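Local coordinates for transcriptional regulators (LACI-FAMILY TRANSCRIPTIONAL REGULATORY PROTEIN) (Corynebacterium glutamicum, PDB 3GYB), which probably acts as a LacI-family transcription factor that binds cis-regulatory DNA, its modelled part having the periplasmic binding protein-like fold and a bound magnesium ion, at residues 8-13 against 22-27; 28-33 against 237-242; 51-56 against 64-69; 83-88 against 232-237. All coordinates share one frame; numbering follows the deposited sequence.

Contact 1. Residues 8-13 against 22-27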
loop_
_atom_site.group_PDB
_atom_site.type_symbol
_atom_site.label_atom_id
_atom_site.label_comp_id
_atom_site.label_asym_id
_atom_site.label_seq_id
_atom_site.Cartn_x
_atom_site.Cartn_y
_atom_site.Cartn_z
ATOM N N ILE A 8 10.851 -18.880 3.936
ATOM C CA ILE A 8 11.099 -18.331 2.613
ATOM C C ILE A 8 11.137 -16.821 2.784
ATOM O O ILE A 8 10.180 -16.228 3.280
ATOM C CB ILE A 8 9.973 -18.693 1.613
ATOM C CG1 ILE A 8 9.900 -20.209 1.424
ATOM C CG2 ILE A 8 10.217 -17.995 0.278
ATOM C CD1 ILE A 8 11.154 -20.820 0.823
ATOM N N ALA A 9 12.250 -16.209 2.398
ATOM C CA ALA A 9 12.401 -14.763 2.501
ATOM C C ALA A 9 11.888 -14.137 1.210
ATOM O O ALA A 9 12.192 -14.614 0.120
ATOM C CB ALA A 9 13.870 -14.402 2.713
ATOM N N VAL A 10 11.101 -13.075 1.337
ATOM C CA VAL A 10 10.566 -12.394 0.171
ATOM C C VAL A 10 11.076 -10.958 0.182
ATOM O O VAL A 10 10.800 -10.201 1.114
ATOM C CB VAL A 10 9.021 -12.400 0.190
ATOM C CG1 VAL A 10 8.484 -11.741 -1.073
ATOM C CG2 VAL A 10 8.513 -13.835 0.295
ATOM N N LEU A 11 11.827 -10.586 -0.851
ATOM C CA LEU A 11 12.382 -9.241 -0.933
ATOM C C LEU A 11 11.599 -8.306 -1.844
ATOM O O LEU A 11 11.393 -8.601 -3.021
ATOM C CB LEU A 11 13.841 -9.298 -1.407
ATOM C CG LEU A 11 14.904 -9.706 -0.384
ATOM C CD1 LEU A 11 14.657 -11.122 0.125
ATOM C CD2 LEU A 11 16.269 -9.609 -1.039
ATOM N N ILE A 12 11.154 -7.179 -1.294
ATOM C CA ILE A 12 10.432 -6.187 -2.082
ATOM C C ILE A 12 11.134 -4.857 -1.864
ATOM O O ILE A 12 11.949 -4.729 -0.951
ATOM C CB ILE A 12 8.958 -6.053 -1.654
ATOM C CG1 ILE A 12 8.882 -5.605 -0.195
ATOM C CG2 ILE A 12 8.237 -7.380 -1.869
ATOM C CD1 ILE A 12 7.493 -5.155 0.226
ATOM N N ASP A 13 10.829 -3.865 -2.689
ATOM C CA ASP A 13 11.489 -2.578 -2.547
ATOM C C ASP A 13 10.886 -1.604 -1.555
ATOM O O ASP A 13 11.586 -1.084 -0.690
ATOM C CB ASP A 13 11.565 -1.853 -3.894
ATOM C CG ASP A 13 12.608 -2.435 -4.811
ATOM O OD1 ASP A 13 13.752 -2.622 -4.354
ATOM O OD2 ASP A 13 12.282 -2.696 -5.985
ATOM N N ASP A 22 -0.823 -8.799 -4.015
ATOM C CA ASP A 22 -1.448 -10.037 -4.466
ATOM C C ASP A 22 -0.428 -11.053 -4.983
ATOM O O ASP A 22 -0.748 -12.229 -5.154
ATOM C CB ASP A 22 -2.570 -9.779 -5.495
ATOM C CG ASP A 22 -2.096 -9.075 -6.750
ATOM O OD1 ASP A 22 -0.908 -9.185 -7.098
ATOM O OD2 ASP A 22 -2.946 -8.425 -7.405
ATOM N N LEU A 23 0.805 -10.606 -5.217
ATOM C CA LEU A 23 1.857 -11.522 -5.656
ATOM C C LEU A 23 2.248 -12.358 -4.436
ATOM O O LEU A 23 2.414 -13.578 -4.529
ATOM C CB LEU A 23 3.073 -10.745 -6.181
ATOM C CG LEU A 23 4.247 -11.557 -6.749
ATOM C CD1 LEU A 23 5.057 -10.678 -7.686
ATOM C CD2 LEU A 23 5.121 -12.098 -5.635
ATOM N N ILE A 24 2.382 -11.703 -3.284
ATOM C CA ILE A 24 2.743 -12.415 -2.064
ATOM C C ILE A 24 1.588 -13.310 -1.635
ATOM O O ILE A 24 1.804 -14.413 -1.132
ATOM C CB ILE A 24 3.100 -11.442 -0.917
ATOM C CG1 ILE A 24 4.356 -10.649 -1.287
ATOM C CG2 ILE A 24 3.345 -12.220 0.375
ATOM C CD1 ILE A 24 4.887 -9.784 -0.155
ATOM N N GLN A 25 0.359 -12.844 -1.842
ATOM C CA GLN A 25 -0.808 -13.644 -1.483
ATOM C C GLN A 25 -0.790 -14.928 -2.312
ATOM O O GLN A 25 -1.071 -16.014 -1.804
ATOM C CB GLN A 25 -2.104 -12.870 -1.757
ATOM C CG GLN A 25 -3.383 -13.634 -1.396
ATOM C CD GLN A 25 -3.507 -13.929 0.094
ATOM O OE1 GLN A 25 -3.637 -13.015 0.912
ATOM N NE2 GLN A 25 -3.464 -15.211 0.453
ATOM N N SER A 26 -0.455 -14.793 -3.593
ATOM C CA SER A 26 -0.395 -15.942 -4.488
ATOM C C SER A 26 0.759 -16.860 -4.080
ATOM O O SER A 26 0.604 -18.083 -4.020
ATOM C CB SER A 26 -0.218 -15.471 -5.933
ATOM O OG SER A 26 -0.493 -16.523 -6.838
ATOM N N LEU A 27 1.917 -16.272 -3.799
ATOM C CA LEU A 27 3.071 -17.050 -3.358
ATOM C C LEU A 27 2.666 -17.856 -2.129
ATOM O O LEU A 27 2.964 -19.047 -2.017
ATOM C CB LEU A 27 4.228 -16.125 -2.961
ATOM C CG LEU A 27 5.165 -15.510 -3.997
ATOM C CD1 LEU A 27 5.993 -14.416 -3.332
ATOM C CD2 LEU A 27 6.072 -16.587 -4.577
#
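V10 and I24 meet methyl to methyl, with CG1 of V10 4.2 Å from CD1 of I24. On the strand side, V10 stands up from 8-12 as a short bump. Its CG1 is swung anti to the backbone N (chi1 -177°), which sets this branch in the notch between I24 and L27, one turn apart on the helix; L27 CD1 is 4.3 Å from the same V10 CG1. The reverse fit is made by I24. Its side chain runs out nearly straight beyond CB (chi2 -173°), and CD1 dips into the shallow hollow between V10 and I12, two residues apart on the same strand face. I12 closes the far wall of that hollow with CG2, 4.5 Å from I24 CD1.

Strand 8-12 and helix 22-27 run nearly antiparallel, their axes 11.1 Å apart at an angle of 166°. This is the first half of a beta-alpha-beta unit, strand 7-12, helix 21-31 and strand 37-41, and V40 of the last strand touches both I12 and I24. T45 of the second subunit also packs on I24. At the start of the helix segment D22, a magnesium ligand in a structure of this protein, hydrogen-bonds through OD1 to S231 OG. The meeting surfaces themselves are branched aliphatic methyls, so shape and burial hold helix to strand here.

Contact 2. Residues 28-33 against 237-242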
loop_
_atom_site.group_PDB
_atom_site.type_symbol
_atom_site.label_atom_id
_atom_site.label_comp_id
_atom_site.label_asym_id
_atom_site.label_seq_id
_atom_site.Cartn_x
_atom_site.Cartn_y
_atom_site.Cartn_z
ATOM N N SER A 28 1.987 -17.186 -1.204
ATOM C CA SER A 28 1.548 -17.807 0.037
ATOM C C SER A 28 0.573 -18.957 -0.182
ATOM O O SER A 28 0.689 -20.010 0.451
ATOM C CB SER A 28 0.899 -16.757 0.945
ATOM O OG SER A 28 0.436 -17.352 2.146
ATOM N N ASP A 29 -0.390 -18.758 -1.075
ATOM C CA ASP A 29 -1.385 -19.791 -1.349
ATOM C C ASP A 29 -0.745 -21.091 -1.816
ATOM O O ASP A 29 -1.270 -22.175 -1.566
ATOM C CB ASP A 29 -2.382 -19.312 -2.409
ATOM C CG ASP A 29 -3.251 -18.175 -1.920
ATOM O OD1 ASP A 29 -3.450 -18.064 -0.692
ATOM O OD2 ASP A 29 -3.747 -17.400 -2.766
ATOM N N VAL A 30 0.384 -20.976 -2.499
ATOM C CA VAL A 30 1.090 -22.149 -3.003
ATOM C C VAL A 30 2.063 -22.727 -1.981
ATOM O O VAL A 30 2.134 -23.942 -1.801
ATOM C CB VAL A 30 1.887 -21.814 -4.292
ATOM C CG1 VAL A 30 2.693 -23.029 -4.744
ATOM C CG2 VAL A 30 0.932 -21.388 -5.398
ATOM N N LEU A 31 2.801 -21.855 -1.300
ATOM C CA LEU A 31 3.804 -22.306 -0.337
ATOM C C LEU A 31 3.371 -22.681 1.080
ATOM O O LEU A 31 3.850 -23.679 1.619
ATOM C CB LEU A 31 4.925 -21.265 -0.248
ATOM C CG LEU A 31 5.662 -20.989 -1.560
ATOM C CD1 LEU A 31 6.651 -19.849 -1.372
ATOM C CD2 LEU A 31 6.376 -22.254 -2.013
ATOM N N THR A 32 2.479 -21.906 1.689
ATOM C CA THR A 32 2.080 -22.202 3.062
ATOM C C THR A 32 1.366 -23.536 3.282
ATOM O O THR A 32 1.545 -24.167 4.323
ATOM C CB THR A 32 1.247 -21.045 3.672
ATOM O OG1 THR A 32 0.064 -20.821 2.896
ATOM C CG2 THR A 32 2.080 -19.768 3.699
ATOM N N PRO A 33 0.550 -23.986 2.317
ATOM C CA PRO A 33 -0.124 -25.272 2.532
ATOM C C PRO A 33 0.900 -26.403 2.640
ATOM O O PRO A 33 0.611 -27.474 3.179
ATOM C CB PRO A 33 -1.000 -25.412 1.290
ATOM C CG PRO A 33 -1.331 -23.997 0.956
ATOM C CD PRO A 33 0.006 -23.308 1.127
ATOM N N ASN A 237 3.449 -18.969 -10.346
ATOM C CA ASN A 237 4.511 -19.676 -11.043
ATOM C C ASN A 237 5.861 -19.554 -10.355
ATOM O O ASN A 237 6.673 -20.480 -10.403
ATOM C CB ASN A 237 4.595 -19.197 -12.490
ATOM C CG ASN A 237 3.424 -19.685 -13.325
ATOM O OD1 ASN A 237 2.403 -19.010 -13.447
ATOM N ND2 ASN A 237 3.562 -20.883 -13.884
ATOM N N ALA A 238 6.103 -18.422 -9.704
ATOM C CA ALA A 238 7.363 -18.229 -8.995
ATOM C C ALA A 238 7.445 -19.228 -7.843
ATOM O O ALA A 238 8.507 -19.782 -7.563
ATOM C CB ALA A 238 7.452 -16.799 -8.458
ATOM N N ALA A 239 6.318 -19.450 -7.170
ATOM C CA ALA A 239 6.275 -20.392 -6.061
ATOM C C ALA A 239 6.544 -21.799 -6.594
ATOM O O ALA A 239 7.337 -22.546 -6.021
ATOM C CB ALA A 239 4.910 -20.335 -5.369
ATOM N N LEU A 240 5.887 -22.157 -7.693
ATOM C CA LEU A 240 6.098 -23.478 -8.278
ATOM C C LEU A 240 7.550 -23.646 -8.710
ATOM O O LEU A 240 8.143 -24.707 -8.511
ATOM C CB LEU A 240 5.188 -23.693 -9.490
ATOM C CG LEU A 240 3.689 -23.842 -9.237
ATOM C CD1 LEU A 240 2.975 -24.062 -10.564
ATOM C CD2 LEU A 240 3.445 -25.013 -8.293
ATOM N N LEU A 241 8.125 -22.605 -9.304
ATOM C CA LEU A 241 9.512 -22.677 -9.765
ATOM C C LEU A 241 10.476 -22.876 -8.599
ATOM O O LEU A 241 11.391 -23.697 -8.673
ATOM C CB LEU A 241 9.889 -21.408 -10.543
ATOM C CG LEU A 241 11.288 -21.381 -11.171
ATOM C CD1 LEU A 241 11.407 -22.498 -12.195
ATOM C CD2 LEU A 241 11.548 -20.029 -11.834
ATOM N N LEU A 242 10.279 -22.124 -7.520
ATOM C CA LEU A 242 11.146 -22.259 -6.359
ATOM C C LEU A 242 11.017 -23.660 -5.768
ATOM O O LEU A 242 12.016 -24.274 -5.401
ATOM C CB LEU A 242 10.789 -21.217 -5.299
ATOM C CG LEU A 242 11.678 -21.213 -4.052
ATOM C CD1 LEU A 242 13.118 -20.912 -4.442
ATOM C CD2 LEU A 242 11.172 -20.173 -3.075
#
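V30 turns CG1 anti to its own backbone N (chi1 176°), and L31 sets CG anti to its carbonyl carbon (chi1 -60°); together these torsions bring both side chains onto the methyl of A239. The contact joins helix 21-31 to helix 231-246, two neighbouring helices that lie on one face of the central sheet in the periplasmic binding protein-like alpha/beta fold. They come from distant parts of the sequence, and a small residue lets them draw close: the CA atoms of V30 and A239 are 6.3 Å apart.

The methyl of A239 is the bump. Its CB lies 3.5 Å from V30 CB, and the CG1 branch of V30 leans on it as well, while on the next residue L31 CG reaches to 3.9 Å of A239 CB. L31 CD2 lies 4.1 Å from both A239 CB and the carbonyl O of A239. At the outer margin the side chains of V30 and L240 meet at about a right angle, V30 CG1 standing 4.1 Å from L240 CD2. Further along the second helix, L243 touches both V30 and L31, and Y236 packs on V30 from the preceding turn. On the other flank of the first helix, S28 OG hydrogen-bonds to the carbonyl O of T45 in the second subunit.

Just behind the contact the carbonyl of S28 is gripped twice by one residue: T32 N reaches S28 O in the helical manner, and T32 OG1 donates to S28 O at 2.7 Å from above the carbonyl plane, 44° out of it.

Contact 3. Residues 51-56 against 64-69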
loop_
_atom_site.group_PDB
_atom_site.type_symbol
_atom_site.label_atom_id
_atom_site.label_comp_id
_atom_site.label_asym_id
_atom_site.label_seq_id
_atom_site.Cartn_x
_atom_site.Cartn_y
_atom_site.Cartn_z
ATOM N N ASP A 51 22.018 -3.877 1.390
ATOM C CA ASP A 51 22.339 -5.292 1.280
ATOM C C ASP A 51 21.222 -6.187 1.826
ATOM O O ASP A 51 21.427 -6.970 2.755
ATOM C CB ASP A 51 23.658 -5.575 2.008
ATOM C CG ASP A 51 23.621 -5.171 3.471
ATOM O OD1 ASP A 51 22.791 -4.311 3.840
ATOM O OD2 ASP A 51 24.437 -5.705 4.253
ATOM N N PRO A 52 20.020 -6.087 1.237
ATOM C CA PRO A 52 18.869 -6.888 1.669
ATOM C C PRO A 52 19.072 -8.402 1.601
ATOM O O PRO A 52 18.431 -9.149 2.337
ATOM C CB PRO A 52 17.750 -6.406 0.750
ATOM C CG PRO A 52 18.482 -6.000 -0.492
ATOM C CD PRO A 52 19.672 -5.262 0.069
ATOM N N ILE A 53 19.954 -8.861 0.718
ATOM C CA ILE A 53 20.203 -10.293 0.607
ATOM C C ILE A 53 20.851 -10.803 1.890
ATOM O O ILE A 53 20.515 -11.884 2.380
ATOM C CB ILE A 53 21.113 -10.614 -0.598
ATOM C CG1 ILE A 53 20.383 -10.285 -1.901
ATOM C CG2 ILE A 53 21.504 -12.088 -0.585
ATOM C CD1 ILE A 53 19.159 -11.134 -2.137
ATOM N N THR A 54 21.776 -10.021 2.437
ATOM C CA THR A 54 22.439 -10.411 3.674
ATOM C C THR A 54 21.399 -10.465 4.794
ATOM O O THR A 54 21.481 -11.303 5.689
ATOM C CB THR A 54 23.552 -9.419 4.053
ATOM O OG1 THR A 54 22.983 -8.129 4.299
ATOM C CG2 THR A 54 24.563 -9.312 2.926
ATOM N N SER A 55 20.416 -9.572 4.732
ATOM C CA SER A 55 19.357 -9.549 5.736
ATOM C C SER A 55 18.535 -10.830 5.615
ATOM O O SER A 55 18.204 -11.464 6.614
ATOM C CB SER A 55 18.448 -8.332 5.534
ATOM O OG SER A 55 19.156 -7.118 5.730
ATOM N N ALA A 56 18.209 -11.211 4.384
ATOM C CA ALA A 56 17.430 -12.422 4.155
ATOM C C ALA A 56 18.178 -13.647 4.671
ATOM O O ALA A 56 17.601 -14.514 5.328
ATOM C CB ALA A 56 17.135 -12.582 2.671
ATOM N N ILE A 64 14.549 -18.156 -1.383
ATOM C CA ILE A 64 14.350 -16.711 -1.418
ATOM C C ILE A 64 13.643 -16.262 -2.691
ATOM O O ILE A 64 13.989 -16.691 -3.786
ATOM C CB ILE A 64 15.716 -15.970 -1.350
ATOM C CG1 ILE A 64 16.462 -16.364 -0.076
ATOM C CG2 ILE A 64 15.508 -14.457 -1.406
ATOM C CD1 ILE A 64 17.914 -15.902 -0.057
ATOM N N ILE A 65 12.631 -15.415 -2.540
ATOM C CA ILE A 65 11.943 -14.868 -3.698
ATOM C C ILE A 65 12.446 -13.430 -3.766
ATOM O O ILE A 65 12.292 -12.671 -2.807
ATOM C CB ILE A 65 10.401 -14.849 -3.520
ATOM C CG1 ILE A 65 9.848 -16.277 -3.499
ATOM C CG2 ILE A 65 9.766 -14.045 -4.653
ATOM C CD1 ILE A 65 10.002 -17.034 -4.824
ATOM N N ILE A 66 13.076 -13.064 -4.875
ATOM C CA ILE A 66 13.588 -11.709 -5.032
ATOM C C ILE A 66 12.649 -10.913 -5.925
ATOM O O ILE A 66 12.618 -11.099 -7.143
ATOM C CB ILE A 66 14.998 -11.712 -5.651
ATOM C CG1 ILE A 66 15.943 -12.530 -4.770
ATOM C CG2 ILE A 66 15.512 -10.287 -5.787
ATOM C CD1 ILE A 66 17.332 -12.686 -5.351
ATOM N N ALA A 67 11.871 -10.029 -5.308
ATOM C CA ALA A 67 10.929 -9.200 -6.048
ATOM C C ALA A 67 11.364 -7.744 -5.946
ATOM O O ALA A 67 10.535 -6.836 -5.872
ATOM C CB ALA A 67 9.526 -9.383 -5.491
ATOM N N GLN A 68 12.679 -7.548 -5.927
ATOM C CA GLN A 68 13.300 -6.227 -5.848
ATOM C C GLN A 68 14.040 -5.961 -7.151
ATOM O O GLN A 68 14.385 -6.893 -7.884
ATOM C CB GLN A 68 14.319 -6.170 -4.704
ATOM C CG GLN A 68 13.747 -5.982 -3.308
ATOM C CD GLN A 68 14.825 -6.010 -2.235
ATOM O OE1 GLN A 68 14.559 -5.766 -1.053
ATOM N NE2 GLN A 68 16.053 -6.317 -2.643
ATOM N N ASP A 69 14.289 -4.686 -7.428
ATOM C CA ASP A 69 15.014 -4.287 -8.624
ATOM C C ASP A 69 16.497 -4.249 -8.267
ATOM O O ASP A 69 16.959 -3.314 -7.612
ATOM C CB ASP A 69 14.556 -2.902 -9.082
ATOM C CG ASP A 69 15.190 -2.483 -10.394
ATOM O OD1 ASP A 69 14.941 -3.156 -11.415
ATOM O OD2 ASP A 69 15.937 -1.482 -10.404
#
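Helix 52-57 lies over the sheet in the crossover that carries the chain from strand 37-41 to strand 63-67, and three of its residues, P52, I53 and A56, come down on three of the second segment, Q68, I66 and I64. The pairs follow one another along the strand in reverse order to the helix.

At the far end the ring of P52 lies beyond the end of the Q68 side chain, close to the plane of its amide, with P52 CG 4.1 Å from Q68 CD. Q68 reaches that height because its chain is fully extended beyond CG (chi2 177°), so the flat end of the side chain comes up beside the proline ring, the two crossing at a slant. In the middle, I53 bends its chain twice (chi1 -66°, chi2 -64°) and thereby drops CD1 towards the sheet, where it meets I66 CD1 at 4.0 Å. The two isoleucines lie at about a right angle, and only their end methyls approach. Near the start of the strand, A56 CB is 4.4 Å from I64 CD1, a looser touch between a short methyl and a longer branch.

L11 of the neighbouring strand touches P52, I53 and A56, and Q68 as well. The outer side of the helix belongs to the dimer: D51 OD2 makes a salt bridge with R37 NH2 of the second subunit, and S55 OG hydrogen-bonds to R37 NH1 there. Such a helix spanning strand 7-12 to join the strands beside it is the beta-alpha-beta crossover of a Rossmann-like sheet with strand order 2-1-3.

Contact 4. Residues 83-88 against 232-237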
loop_
_atom_site.group_PDB
_atom_site.type_symbol
_atom_site.label_atom_id
_atom_site.label_comp_id
_atom_site.label_asym_id
_atom_site.label_seq_id
_atom_site.Cartn_x
_atom_site.Cartn_y
_atom_site.Cartn_z
ATOM N N VAL A 83 14.334 -17.316 -6.756
ATOM C CA VAL A 83 13.595 -17.031 -7.971
ATOM C C VAL A 83 13.337 -15.540 -7.982
ATOM O O VAL A 83 12.972 -14.964 -6.955
ATOM C CB VAL A 83 12.230 -17.761 -8.005
ATOM C CG1 VAL A 83 11.389 -17.242 -9.166
ATOM C CG2 VAL A 83 12.444 -19.261 -8.152
ATOM N N ILE A 84 13.556 -14.914 -9.131
ATOM C CA ILE A 84 13.311 -13.487 -9.275
ATOM C C ILE A 84 11.870 -13.380 -9.768
ATOM O O ILE A 84 11.505 -13.985 -10.778
ATOM C CB ILE A 84 14.288 -12.863 -10.297
ATOM C CG1 ILE A 84 15.726 -13.031 -9.792
ATOM C CG2 ILE A 84 13.975 -11.385 -10.494
ATOM C CD1 ILE A 84 16.782 -12.646 -10.805
ATOM N N ALA A 85 11.049 -12.620 -9.047
ATOM C CA ALA A 85 9.641 -12.474 -9.398
ATOM C C ALA A 85 9.206 -11.035 -9.646
ATOM O O ALA A 85 9.574 -10.125 -8.904
ATOM C CB ALA A 85 8.778 -13.081 -8.300
ATOM N N GLY A 86 8.416 -10.839 -10.697
ATOM C CA GLY A 86 7.922 -9.509 -11.005
ATOM C C GLY A 86 8.820 -8.732 -11.940
ATOM O O GLY A 86 8.378 -7.778 -12.582
ATOM N N THR A 87 10.084 -9.130 -12.008
ATOM C CA THR A 87 11.046 -8.466 -12.878
ATOM C C THR A 87 12.108 -9.462 -13.328
ATOM O O THR A 87 11.988 -10.663 -13.084
ATOM C CB THR A 87 11.732 -7.279 -12.157
ATOM O OG1 THR A 87 12.604 -6.598 -13.071
ATOM C CG2 THR A 87 12.536 -7.771 -10.962
ATOM N N ARG A 88 13.143 -8.955 -13.986
ATOM C CA ARG A 88 14.231 -9.786 -14.488
ATOM C C ARG A 88 15.209 -8.910 -15.256
ATOM O O ARG A 88 14.901 -7.763 -15.588
ATOM C CB ARG A 88 13.686 -10.868 -15.425
ATOM C CG ARG A 88 12.782 -10.315 -16.514
ATOM C CD ARG A 88 12.375 -11.363 -17.535
ATOM N NE ARG A 88 11.946 -12.616 -16.920
ATOM C CZ ARG A 88 10.993 -13.399 -17.417
ATOM N NH1 ARG A 88 10.363 -13.050 -18.530
ATOM N NH2 ARG A 88 10.684 -14.539 -16.815
ATOM N N ILE A 232 -0.624 -12.041 -9.889
ATOM C CA ILE A 232 -1.123 -13.238 -9.229
ATOM C C ILE A 232 -0.496 -14.450 -9.913
ATOM O O ILE A 232 -0.036 -15.383 -9.254
ATOM C CB ILE A 232 -2.661 -13.321 -9.308
ATOM C CG1 ILE A 232 -3.274 -12.215 -8.443
ATOM C CG2 ILE A 232 -3.141 -14.686 -8.842
ATOM C CD1 ILE A 232 -4.761 -12.040 -8.633
ATOM N N GLY A 233 -0.464 -14.420 -11.241
ATOM C CA GLY A 233 0.127 -15.517 -11.990
ATOM C C GLY A 233 1.620 -15.604 -11.735
ATOM O O GLY A 233 2.190 -16.697 -11.693
ATOM N N VAL A 234 2.261 -14.453 -11.561
ATOM C CA VAL A 234 3.693 -14.421 -11.297
ATOM C C VAL A 234 3.996 -15.063 -9.947
ATOM O O VAL A 234 4.915 -15.873 -9.824
ATOM C CB VAL A 234 4.231 -12.973 -11.310
ATOM C CG1 VAL A 234 5.638 -12.934 -10.735
ATOM C CG2 VAL A 234 4.229 -12.429 -12.740
ATOM N N GLY A 235 3.217 -14.705 -8.930
ATOM C CA GLY A 235 3.435 -15.278 -7.616
ATOM C C GLY A 235 3.208 -16.777 -7.643
ATOM O O GLY A 235 3.920 -17.540 -6.992
ATOM N N TYR A 236 2.210 -17.199 -8.413
ATOM C CA TYR A 236 1.877 -18.610 -8.533
ATOM C C TYR A 236 3.011 -19.404 -9.171
ATOM O O TYR A 236 3.486 -20.388 -8.610
ATOM C CB TYR A 236 0.609 -18.776 -9.373
ATOM C CG TYR A 236 0.199 -20.215 -9.585
ATOM C CD1 TYR A 236 -0.366 -20.959 -8.550
ATOM C CD2 TYR A 236 0.390 -20.835 -10.818
ATOM C CE1 TYR A 236 -0.730 -22.292 -8.737
ATOM C CE2 TYR A 236 0.030 -22.165 -11.016
ATOM C CZ TYR A 236 -0.527 -22.886 -9.971
ATOM O OH TYR A 236 -0.865 -24.208 -10.148
ATOM N N ASN A 237 3.449 -18.969 -10.346
ATOM C CA ASN A 237 4.511 -19.676 -11.043
ATOM C C ASN A 237 5.861 -19.554 -10.355
ATOM O O ASN A 237 6.673 -20.480 -10.403
ATOM C CB ASN A 237 4.595 -19.197 -12.490
ATOM C CG ASN A 237 3.424 -19.685 -13.325
ATOM O OD1 ASN A 237 2.403 -19.010 -13.447
ATOM N ND2 ASN A 237 3.562 -20.883 -13.884
#
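V234 sends one methyl, CG1, from its helix into the corner made by A85 and G86. With CG1 anti to the backbone N (chi1 167°), this branch points at the bend where strand 82-85 ends: A85 CB is 4.0 Å away, and the peptide N of G86 is nearer still, 3.5 Å from V234 CG1. The valine therefore packs on a methyl and on bare backbone at once. G86 turns the chain with a positive phi of 91°, which it can do without a CB to press on the carbonyl O of A85.

In this periplasmic binding protein-like fold helix 231-246 lies along strands 82-85 and 97-100; V234, near its start, meets the C-terminal end of strand 82-85. V98 and, from helix 21-31, L23 also touch V234. The first turn of the helix borders the metal site: S231, together with D212 and D229, binds the magnesium ion, and the side chain of V234 lies about 8 Å from that ion. Beyond the bend, R88 is tied down by its guanidinium group, NE to S97 OG, NH1 to T258 OG1 and NH2 to the carbonyl O of H257.

Overall arrangement
All four contacts surround the sheet of one subdomain. Contacts 1, 3 and 4 are buried and set a helix on parallel strands, whereas contact 2, helix against helix, is only partly buried. Contacts 1 and 2 share helix 21-31, and contacts 2 and 4 share helix 231-246, so these three form one layer on a face of the sheet; contact 3 brings helix 52-57 to the opposite face. Backbone bonds of the sheet link contact 3 to contacts 1 and 4. Contact 3 adds an amide to the apolar groups, contact 4 bare backbone. Contacts 1 to 3 touch the second subunit; contact 4 touches no other chain and lies beside the magnesium site, which contact 1 approaches through D22.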